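Local coordinates for protein transcriptional regulator, ROK family (Vibrio cholerae O1 biovar eltor, PDB 1Z05) that probably binds DNA as a transcriptional regulator of carbohydrate metabolism, is a homologue of E. coli Mlc, and carries a bound zinc ion, at residues E76-A80 against H81-E85; H84-V88 against Q89-S93; A149-L152 against F153-E157; E316-I320 against E321-A325. All coordinates share one frame; numbering follows the deposited sequence. Where two conformers were deposited one is given.

Contact 1 of 4, residues E76-A80 against H81-E85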
loop_
_atom_site.group_PDB
_atom_site.type_symbol
_atom_site.label_atom_id
_atom_site.label_comp_id
_atom_site.label_asym_id
_atom_site.label_seq_id
_atom_site.Cartn_x
_atom_site.Cartn_y
_atom_site.Cartn_z
ATOM N N GLU A 76 3.506 33.741 -2.014
ATOM C CA GLU A 76 4.801 33.059 -2.075
ATOM C C GLU A 76 5.031 32.432 -3.461
ATOM O O GLU A 76 6.130 32.525 -4.007
ATOM C CB GLU A 76 4.958 32.005 -0.966
ATOM C CG GLU A 76 4.893 32.571 0.448
ATOM C CD GLU A 76 5.721 31.791 1.472
ATOM O OE1 GLU A 76 6.395 30.800 1.098
ATOM O OE2 GLU A 76 5.697 32.182 2.663
ATOM N N LEU A 77 3.998 31.816 -4.032
ATOM C CA LEU A 77 4.140 31.188 -5.352
ATOM C C LEU A 77 4.316 32.213 -6.478
ATOM O O LEU A 77 5.096 31.988 -7.404
ATOM C CB LEU A 77 2.981 30.226 -5.649
ATOM C CG LEU A 77 2.771 28.988 -4.763
ATOM C CD1 LEU A 77 1.551 28.213 -5.241
ATOM C CD2 LEU A 77 3.998 28.081 -4.707
ATOM N N ILE A 78 3.607 33.337 -6.392
ATOM C CA ILE A 78 3.787 34.429 -7.356
ATOM C C ILE A 78 5.203 35.023 -7.298
ATOM O O ILE A 78 5.869 35.163 -8.332
ATOM C CB ILE A 78 2.713 35.540 -7.192
ATOM C CG1 ILE A 78 1.378 35.056 -7.769
ATOM C CG2 ILE A 78 3.160 36.845 -7.895
ATOM C CD1 ILE A 78 0.171 35.698 -7.163
ATOM N N ASP A 79 5.655 35.353 -6.091
ATOM C CA ASP A 79 6.972 35.959 -5.896
ATOM C C ASP A 79 8.106 35.037 -6.343
ATOM O O ASP A 79 9.170 35.504 -6.750
ATOM C CB ASP A 79 7.171 36.380 -4.436
ATOM C CG ASP A 79 6.281 37.554 -4.031
ATOM O OD1 ASP A 79 5.794 38.298 -4.915
ATOM O OD2 ASP A 79 6.071 37.738 -2.813
ATOM N N ALA A 80 7.863 33.729 -6.267
ATOM C CA ALA A 80 8.812 32.732 -6.742
ATOM C C ALA A 80 8.696 32.516 -8.254
ATOM O O ALA A 80 9.479 31.766 -8.831
ATOM C CB ALA A 80 8.588 31.418 -6.013
ATOM N N HIS A 81 7.705 33.164 -8.879
ATOM C CA HIS A 81 7.425 33.031 -10.320
ATOM C C HIS A 81 7.034 31.612 -10.748
ATOM O O HIS A 81 7.329 31.184 -11.864
ATOM C CB HIS A 81 8.591 33.563 -11.163
ATOM C CG HIS A 81 9.015 34.946 -10.787
ATOM N ND1 HIS A 81 10.226 35.218 -10.187
ATOM C CD2 HIS A 81 8.373 36.134 -10.889
ATOM C CE1 HIS A 81 10.321 36.516 -9.958
ATOM N NE2 HIS A 81 9.208 37.093 -10.372
ATOM N N LEU A 82 6.371 30.893 -9.851
ATOM C CA LEU A 82 5.868 29.551 -10.157
ATOM C C LEU A 82 4.456 29.611 -10.734
ATOM O O LEU A 82 4.035 28.721 -11.477
ATOM C CB LEU A 82 5.900 28.677 -8.901
ATOM C CG LEU A 82 7.317 28.202 -8.577
ATOM C CD1 LEU A 82 7.446 27.747 -7.127
ATOM C CD2 LEU A 82 7.739 27.097 -9.563
ATOM N N ILE A 83 3.731 30.663 -10.369
ATOM C CA ILE A 83 2.397 30.919 -10.904
ATOM C C ILE A 83 2.309 32.369 -11.318
ATOM O O ILE A 83 3.150 33.184 -10.919
ATOM C CB ILE A 83 1.240 30.551 -9.915
ATOM C CG1 ILE A 83 1.220 31.479 -8.680
ATOM C CG2 ILE A 83 1.302 29.052 -9.558
ATOM C CD1 ILE A 83 0.102 31.168 -7.677
ATOM N N HIS A 84 1.304 32.689 -12.123
ATOM C CA HIS A 84 1.105 34.061 -12.553
ATOM C C HIS A 84 -0.362 34.348 -12.806
ATOM O O HIS A 84 -1.156 33.432 -13.021
ATOM C CB HIS A 84 1.948 34.377 -13.791
ATOM C CG HIS A 84 1.455 33.728 -15.047
ATOM N ND1 HIS A 84 0.738 34.414 -16.002
ATOM C CD2 HIS A 84 1.583 32.462 -15.508
ATOM C CE1 HIS A 84 0.444 33.599 -16.999
ATOM N NE2 HIS A 84 0.952 32.410 -16.728
ATOM N N GLU A 85 -0.697 35.632 -12.771
ATOM C CA GLU A 85 -2.039 36.128 -13.067
ATOM C C GLU A 85 -1.905 37.478 -13.782
ATOM O O GLU A 85 -0.828 38.079 -13.782
ATOM C CB GLU A 85 -2.832 36.323 -11.770
ATOM C CG GLU A 85 -2.168 37.295 -10.791
ATOM C CD GLU A 85 -2.992 37.571 -9.537
ATOM O OE1 GLU A 85 -4.221 37.333 -9.550
ATOM O OE2 GLU A 85 -2.395 38.032 -8.537
HETATM O O HOH W 1 4.434 35.586 -10.991
#
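I83 holds CG1 between its backbone N and carbonyl carbon (chi1 67°), which turns CG1 and CD1 back onto L77 and I78 of the preceding helix. On L77 it is CB that is touched: I83 CD1 lies 3.6 Å from L77 CB. I78 meets the same side chain at about a right angle, with I78 CG1 3.7 Å from I83 CG1. The tip of I78, CD1, also rests 3.7 Å from E85 OE2. That carboxylate has its salt bridge with R56. Nearer the turn, L82 CD1 lies 4.0 Å from A80 CB.

The backbone closes the turn with two bonds. L82 N donates to L77 O at 3.0 Å, nearly in line with the carbonyl. H81 N donates to I78 O at 2.8 Å, approaching from above the carbonyl plane. A water also donates to I78 O and to I83 O, so it bridges the helix end and the strand. D79 O lies over one face of the H81 ring, offset toward its rim.

L101 of strand 99-103 touches both I78 and I83, while helix 421-428 packs on A80 and L82. H81 has positive phi (62°), and two bonds return to the last turn. This is a Schellman motif that ends helix 67-79 and sends the chain into strand 83-86 of a two-stranded antiparallel sheet.

Contact 2 of 4, residues H84-V88 against Q89-S93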
loop_
_atom_site.group_PDB
_atom_site.type_symbol
_atom_site.label_atom_id
_atom_site.label_comp_id
_atom_site.label_asym_id
_atom_site.label_seq_id
_atom_site.Cartn_x
_atom_site.Cartn_y
_atom_site.Cartn_z
ATOM N N HIS A 84 1.304 32.689 -12.123
ATOM C CA HIS A 84 1.105 34.061 -12.553
ATOM C C HIS A 84 -0.362 34.348 -12.806
ATOM O O HIS A 84 -1.156 33.432 -13.021
ATOM C CB HIS A 84 1.948 34.377 -13.791
ATOM C CG HIS A 84 1.455 33.728 -15.047
ATOM N ND1 HIS A 84 0.738 34.414 -16.002
ATOM C CD2 HIS A 84 1.583 32.462 -15.508
ATOM C CE1 HIS A 84 0.444 33.599 -16.999
ATOM N NE2 HIS A 84 0.952 32.410 -16.728
ATOM N N GLU A 85 -0.697 35.632 -12.771
ATOM C CA GLU A 85 -2.039 36.128 -13.067
ATOM C C GLU A 85 -1.905 37.478 -13.782
ATOM O O GLU A 85 -0.828 38.079 -13.782
ATOM C CB GLU A 85 -2.832 36.323 -11.770
ATOM C CG GLU A 85 -2.168 37.295 -10.791
ATOM C CD GLU A 85 -2.992 37.571 -9.537
ATOM O OE1 GLU A 85 -4.221 37.333 -9.550
ATOM O OE2 GLU A 85 -2.395 38.032 -8.537
ATOM N N THR A 86 -2.984 37.939 -14.409
ATOM C CA THR A 86 -3.092 39.351 -14.777
ATOM C C THR A 86 -4.029 39.966 -13.733
ATOM O O THR A 86 -5.226 39.646 -13.693
ATOM C CB THR A 86 -3.643 39.580 -16.208
ATOM O OG1 THR A 86 -2.827 38.896 -17.164
ATOM C CG2 THR A 86 -3.662 41.087 -16.564
ATOM N N THR A 87 -3.460 40.808 -12.868
ATOM C CA THR A 87 -4.211 41.467 -11.805
ATOM C C THR A 87 -5.135 42.534 -12.389
ATOM O O THR A 87 -4.978 42.948 -13.545
ATOM C CB THR A 87 -3.285 42.131 -10.758
ATOM O OG1 THR A 87 -2.630 43.264 -11.338
ATOM C CG2 THR A 87 -2.238 41.144 -10.229
ATOM N N VAL A 88 -6.088 42.981 -11.576
ATOM C CA VAL A 88 -6.999 44.065 -11.958
ATOM C C VAL A 88 -6.217 45.330 -12.350
ATOM O O VAL A 88 -6.512 45.962 -13.367
ATOM C CB VAL A 88 -8.027 44.348 -10.815
ATOM C CG1 VAL A 88 -8.839 45.606 -11.075
ATOM C CG2 VAL A 88 -8.945 43.142 -10.623
ATOM N N GLN A 89 -5.216 45.685 -11.547
ATOM C CA GLN A 89 -4.384 46.861 -11.818
ATOM C C GLN A 89 -3.645 46.762 -13.162
ATOM O O GLN A 89 -3.610 47.742 -13.912
ATOM C CB GLN A 89 -3.412 47.135 -10.653
ATOM C CG GLN A 89 -2.694 48.479 -10.751
ATOM C CD GLN A 89 -2.214 49.026 -9.409
ATOM O OE1 GLN A 89 -2.328 48.374 -8.369
ATOM N NE2 GLN A 89 -1.671 50.238 -9.436
ATOM N N GLU A 90 -3.075 45.587 -13.459
ATOM C CA GLU A 90 -2.403 45.320 -14.743
ATOM C C GLU A 90 -3.393 45.389 -15.902
ATOM O O GLU A 90 -3.100 45.974 -16.944
ATOM C CB GLU A 90 -1.743 43.935 -14.756
ATOM C CG GLU A 90 -0.515 43.756 -13.880
ATOM C CD GLU A 90 0.013 42.312 -13.899
ATOM O OE1 GLU A 90 -0.727 41.375 -13.497
ATOM O OE2 GLU A 90 1.176 42.113 -14.322
ATOM N N ALA A 91 -4.563 44.782 -15.699
ATOM C CA ALA A 91 -5.643 44.744 -16.693
ATOM C C ALA A 91 -6.104 46.132 -17.138
ATOM O O ALA A 91 -6.225 46.400 -18.334
ATOM C CB ALA A 91 -6.829 43.948 -16.149
ATOM N N ILE A 92 -6.370 47.002 -16.166
ATOM C CA ILE A 92 -6.767 48.377 -16.440
ATOM C C ILE A 92 -5.604 49.171 -17.039
ATOM O O ILE A 92 -5.774 49.876 -18.037
ATOM C CB ILE A 92 -7.304 49.072 -15.161
ATOM C CG1 ILE A 92 -8.578 48.368 -14.686
ATOM C CG2 ILE A 92 -7.550 50.562 -15.408
ATOM C CD1 ILE A 92 -8.836 48.494 -13.218
ATOM N N SER A 93 -4.429 49.040 -16.424
ATOM C CA SER A 93 -3.237 49.764 -16.850
ATOM C C SER A 93 -2.919 49.502 -18.318
ATOM O O SER A 93 -2.688 50.436 -19.079
ATOM C CB SER A 93 -2.041 49.367 -15.978
ATOM O OG SER A 93 -0.878 50.093 -16.334
#
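This is a local N-terminal cap at the surface, where strand 83-86 gives way to helix 88-94. T87 and E90 carry it, and each bonds to the backbone of the other. T87 OG1 accepts from E90 N at 3.2 Å, nearly straight at 166°. In return, T87 N donates to E90 OE1 at 2.9 Å and 168°; OE1 receives it on the lone pair that faces away from OE2. The pair is a capping box with T87 as the N-cap. With chi1 at 70°, T87 OG1 stays close to its own main chain and is turned to the first turn of the helix. E90 reaches back with an extended chain, and its CG passes 3.3 Å from T87 OG1. The other oxygen, E90 OE2, has a salt bridge to R94, so the carboxylate is held at both oxygens.

The first helical bonds follow: A91 N donates to T87 O and I92 N to V88 O. Beside the box, T86 CG2 lies 3.9 Å from E90 CB. V88 and I92 run side by side, with V88 CG1 3.6 Å from I92 CD1. T86 pairs through its backbone with V99 of strand 99-103; A98, in the loop before that strand, touches A91 of the helix.

Contact 3 of 4, residues A149-L152 against F153-E157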
loop_
_atom_site.group_PDB
_atom_site.type_symbol
_atom_site.label_atom_id
_atom_site.label_comp_id
_atom_site.label_asym_id
_atom_site.label_seq_id
_atom_site.Cartn_x
_atom_site.Cartn_y
_atom_site.Cartn_z
ATOM N N ALA A 149 31.651 8.325 -9.772
ATOM C CA ALA A 149 32.596 9.299 -10.317
ATOM C C ALA A 149 32.258 9.676 -11.764
ATOM O O ALA A 149 32.289 10.844 -12.122
ATOM C CB ALA A 149 34.032 8.785 -10.207
ATOM N N ARG A 150 31.919 8.676 -12.575
ATOM C CA ARG A 150 31.557 8.868 -13.976
ATOM C C ARG A 150 30.258 9.654 -14.136
ATOM O O ARG A 150 30.164 10.544 -14.986
ATOM C CB ARG A 150 31.441 7.506 -14.682
ATOM C CG ARG A 150 31.028 7.583 -16.160
ATOM C CD ARG A 150 32.083 8.286 -17.028
ATOM N NE ARG A 150 31.634 8.408 -18.412
ATOM C CZ ARG A 150 31.776 7.459 -19.335
ATOM N NH1 ARG A 150 32.355 6.306 -19.029
ATOM N NH2 ARG A 150 31.324 7.658 -20.565
ATOM N N LEU A 151 29.266 9.316 -13.315
ATOM C CA LEU A 151 27.958 9.961 -13.370
ATOM C C LEU A 151 28.023 11.455 -13.024
ATOM O O LEU A 151 27.367 12.268 -13.673
ATOM C CB LEU A 151 26.964 9.205 -12.474
ATOM C CG LEU A 151 25.512 9.652 -12.352
ATOM C CD1 LEU A 151 24.620 8.417 -12.166
ATOM C CD2 LEU A 151 25.362 10.619 -11.186
ATOM N N LEU A 152 28.817 11.805 -12.014
ATOM C CA LEU A 152 28.981 13.205 -11.616
ATOM C C LEU A 152 29.746 13.977 -12.699
ATOM O O LEU A 152 29.401 15.112 -13.019
ATOM C CB LEU A 152 29.677 13.313 -10.241
ATOM C CG LEU A 152 28.929 12.657 -9.060
ATOM C CD1 LEU A 152 29.768 12.626 -7.785
ATOM C CD2 LEU A 152 27.567 13.304 -8.788
ATOM N N PHE A 153 30.767 13.344 -13.274
ATOM C CA PHE A 153 31.512 13.927 -14.397
ATOM C C PHE A 153 30.574 14.204 -15.578
ATOM O O PHE A 153 30.699 15.234 -16.243
ATOM C CB PHE A 153 32.638 12.993 -14.830
ATOM C CG PHE A 153 33.936 13.182 -14.071
ATOM C CD1 PHE A 153 33.948 13.644 -12.755
ATOM C CD2 PHE A 153 35.149 12.854 -14.671
ATOM C CE1 PHE A 153 35.154 13.796 -12.057
ATOM C CE2 PHE A 153 36.363 13.004 -13.987
ATOM C CZ PHE A 153 36.368 13.476 -12.679
ATOM N N GLU A 154 29.631 13.292 -15.821
ATOM C CA GLU A 154 28.688 13.442 -16.934
ATOM C C GLU A 154 27.634 14.519 -16.708
ATOM O O GLU A 154 27.201 15.175 -17.663
ATOM C CB GLU A 154 28.025 12.109 -17.277
ATOM C CG GLU A 154 28.983 11.084 -17.883
ATOM C CD GLU A 154 29.577 11.497 -19.237
ATOM O OE1 GLU A 154 29.106 12.484 -19.848
ATOM O OE2 GLU A 154 30.527 10.817 -19.692
ATOM N N ILE A 155 27.223 14.706 -15.456
ATOM C CA ILE A 155 26.318 15.814 -15.111
ATOM C C ILE A 155 27.022 17.159 -15.340
ATOM O O ILE A 155 26.475 18.049 -16.000
ATOM C CB ILE A 155 25.783 15.709 -13.651
ATOM C CG1 ILE A 155 24.833 14.518 -13.504
ATOM C CG2 ILE A 155 25.054 16.992 -13.234
ATOM C CD1 ILE A 155 24.491 14.178 -12.032
ATOM N N GLU A 156 28.238 17.289 -14.807
ATOM C CA GLU A 156 29.082 18.467 -15.020
ATOM C C GLU A 156 29.235 18.820 -16.507
ATOM O O GLU A 156 29.013 19.967 -16.900
ATOM C CB GLU A 156 30.457 18.250 -14.374
ATOM C CG GLU A 156 31.516 19.306 -14.688
ATOM C CD GLU A 156 32.927 18.838 -14.329
ATOM O OE1 GLU A 156 33.890 19.187 -15.048
ATOM O OE2 GLU A 156 33.070 18.099 -13.329
ATOM N N GLU A 157 29.613 17.827 -17.311
ATOM C CA GLU A 157 29.774 17.979 -18.758
ATOM C C GLU A 157 28.475 18.456 -19.421
ATOM O O GLU A 157 28.507 19.342 -20.272
ATOM C CB GLU A 157 30.236 16.643 -19.374
ATOM C CG GLU A 157 30.403 16.637 -20.896
ATOM C CD GLU A 157 31.731 17.210 -21.364
ATOM O OE1 GLU A 157 32.037 18.378 -21.044
ATOM O OE2 GLU A 157 32.471 16.497 -22.079
#
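E154 OE2 is gripped twice by the guanidinium of R150, one turn earlier on the same helix. R150 NE gives the main bond, 2.9 Å to E154 OE2 and nearly straight at 165°. R150 NH2 adds a weak second one, 3.4 Å to the same E154 OE2. The carboxylate oxygen lies at the edge of the guanidinium and close to its plane. It offers NE the lone pair that points away from OE1. The two planar groups are still turned 47° from each other.

The two side chains run alongside, pointing the same way, and both bend at chi2. R150 starts with CG anti to its backbone N (chi1 178°), then folds so that NE faces E154. E154 CG stays near the backbone, 3.2 Å from R150 O. R150 NH1 has a second partner in E141, so the arginine links two acidic residues. I137 of strand 131-138 touches both R150 and E154.

A further pair with the same spacing is apolar. L151 and I155 lie side by side, with L151 CD2 3.8 Å from I155 CD1. Both pack on M113 of strand 108-116, and helix 200-208 covers them as well. On the exposed flank, the ring of F153 stands near A149 O, with F153 CD1 3.3 Å from that oxygen.

Backbone bonds from F153 N to A149 O and from E156 N to L152 O continue the regular turns. The pattern is that of an amphipathic helix with an i to i+4 salt bridge, here helix 144-161 packed against the mixed five-stranded sheet, strand order 3-2-1-4-5, of the actin-like ATPase (ASKHA) fold to which ROK proteins belong.

Contact 4 of 4, residues E316-I320 against E321-A325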
loop_
_atom_site.group_PDB
_atom_site.type_symbol
_atom_site.label_atom_id
_atom_site.label_comp_id
_atom_site.label_asym_id
_atom_site.label_seq_id
_atom_site.Cartn_x
_atom_site.Cartn_y
_atom_site.Cartn_z
ATOM N N GLU A 316 19.691 -16.481 -36.908
ATOM C CA GLU A 316 20.778 -16.400 -35.935
ATOM C C GLU A 316 20.460 -15.321 -34.908
ATOM O O GLU A 316 19.961 -14.249 -35.266
ATOM C CB GLU A 316 22.102 -16.050 -36.629
ATOM C CG GLU A 316 22.448 -16.889 -37.865
ATOM C CD GLU A 316 23.108 -18.226 -37.539
ATOM O OE1 GLU A 316 23.765 -18.791 -38.440
ATOM O OE2 GLU A 316 22.974 -18.714 -36.393
ATOM N N GLU A 317 20.752 -15.607 -33.638
ATOM C CA GLU A 317 20.597 -14.640 -32.536
ATOM C C GLU A 317 19.161 -14.105 -32.370
ATOM O O GLU A 317 18.925 -12.889 -32.396
ATOM C CB GLU A 317 21.606 -13.485 -32.670
ATOM C CG GLU A 317 23.071 -13.913 -32.609
ATOM C CD GLU A 317 24.013 -12.874 -33.198
ATOM O OE1 GLU A 317 24.117 -12.796 -34.443
ATOM O OE2 GLU A 317 24.664 -12.144 -32.418
ATOM N N ILE A 318 18.216 -15.029 -32.189
ATOM C CA ILE A 318 16.799 -14.700 -31.984
ATOM C C ILE A 318 16.589 -13.695 -30.847
ATOM O O ILE A 318 16.998 -13.937 -29.713
ATOM C CB ILE A 318 15.957 -15.970 -31.651
ATOM C CG1 ILE A 318 16.304 -17.149 -32.576
ATOM C CG2 ILE A 318 14.456 -15.640 -31.613
ATOM C CD1 ILE A 318 15.567 -17.192 -33.890
ATOM N N SER A 319 15.945 -12.575 -31.164
ATOM C CA SER A 319 15.556 -11.594 -30.158
ATOM C C SER A 319 14.074 -11.728 -29.813
ATOM O O SER A 319 13.335 -12.462 -30.479
ATOM C CB SER A 319 15.853 -10.176 -30.653
ATOM O OG SER A 319 14.962 -9.790 -31.687
ATOM N N ILE A 320 13.649 -11.017 -28.771
ATOM C CA ILE A 320 12.240 -10.946 -28.399
ATOM C C ILE A 320 11.440 -10.246 -29.499
ATOM O O ILE A 320 10.324 -10.666 -29.829
ATOM C CB ILE A 320 12.037 -10.244 -27.026
ATOM C CG1 ILE A 320 12.741 -11.029 -25.905
ATOM C CG2 ILE A 320 10.533 -10.067 -26.707
ATOM C CD1 ILE A 320 12.070 -12.365 -25.546
ATOM N N GLU A 321 12.025 -9.196 -30.072
ATOM C CA GLU A 321 11.441 -8.508 -31.227
ATOM C C GLU A 321 11.171 -9.468 -32.387
ATOM O O GLU A 321 10.110 -9.404 -33.001
ATOM C CB GLU A 321 12.341 -7.357 -31.700
ATOM C CG GLU A 321 12.331 -6.115 -30.804
ATOM C CD GLU A 321 13.243 -6.229 -29.582
ATOM O OE1 GLU A 321 13.873 -7.291 -29.382
ATOM O OE2 GLU A 321 13.332 -5.243 -28.817
ATOM N N ASP A 322 12.135 -10.346 -32.679
ATOM C CA ASP A 322 11.990 -11.363 -33.732
ATOM C C ASP A 322 10.846 -12.335 -33.438
ATOM O O ASP A 322 10.076 -12.678 -34.334
ATOM C CB ASP A 322 13.277 -12.172 -33.906
ATOM C CG ASP A 322 14.465 -11.321 -34.309
ATOM O OD1 ASP A 322 14.295 -10.114 -34.593
ATOM O OD2 ASP A 322 15.583 -11.871 -34.335
ATOM N N ILE A 323 10.759 -12.785 -32.186
ATOM C CA ILE A 323 9.695 -13.696 -31.755
ATOM C C ILE A 323 8.324 -13.030 -31.893
ATOM O O ILE A 323 7.373 -13.647 -32.395
ATOM C CB ILE A 323 9.918 -14.207 -30.299
ATOM C CG1 ILE A 323 11.254 -14.950 -30.192
ATOM C CG2 ILE A 323 8.781 -15.141 -29.868
ATOM C CD1 ILE A 323 11.818 -15.052 -28.776
ATOM N N CYS A 324 8.231 -11.774 -31.454
ATOM C CA CYS A 324 6.989 -11.006 -31.525
ATOM C C CYS A 324 6.543 -10.735 -32.948
ATOM O O CYS A 324 5.347 -10.755 -33.234
ATOM C CB CYS A 324 7.119 -9.691 -30.760
ATOM S SG CYS A 324 7.095 -9.911 -28.996
ATOM N N ALA A 325 7.506 -10.486 -33.835
ATOM C CA ALA A 325 7.232 -10.247 -35.245
ATOM C C ALA A 325 6.807 -11.527 -35.955
ATOM O O ALA A 325 5.988 -11.489 -36.873
ATOM C CB ALA A 325 8.450 -9.632 -35.935
#
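I318 puts its CG2 methyl forward as a bump against the flank of I323, and the two side chains meet at about a right angle. The methyl sits against both outer carbons of one I323 branch: I318 CG2 lies 3.6 Å from I323 CG1 and 3.9 Å from I323 CD1. The same I323 CD1 has another neighbour in I320 CD1, at 4.2 Å. I320 also sends its other branch forward along the helix, where I320 CG2 comes to 4.1 Å from C324 SG. I296 of helix 293-305 touches both I320 and I323, while V300 touches I323 and R297 touches I320. I320 and I323 thus face that helix, while I318 meets L312 of a loop.

Next to the apolar group, S319 and D322 form a capping box at the start of helix 320-328. S319 is the N-cap. A chi1 of 71° swings its OG toward the helix start, where S319 OG accepts from D322 N at 3.0 Å. The return bond, S319 N to D322 OD2, is straight but weak at 3.3 Å. Behind the cap, I323 N donates to S319 O and C324 N to I320 O. On the exposed side, E321 bends at chi2, and its OE1 curls back to 3.7 Å from S319 CB. E321 also touches V366 and Q369.

How the contacts relate
Contacts 1 and 2 follow each other along the chain. They share H84 and E85 on strand 83-86, and their centres are about 14 Å apart. Contact 1 ends one helix before that strand, and contact 2 starts another after it. Contact 3 is separate: its nearest atoms are about 20 Å from contact 1 and about 28 Å from contact 2. Contact 4 lies on the opposite side of the chain's centre from contacts 1 and 2, with centres about 52 and about 61 Å away. Contacts 3 and 4 both belong to the ROK part of the chain, with centres about 35 Å apart. All four lie away from the zinc site of H269, C279, C281 and C286.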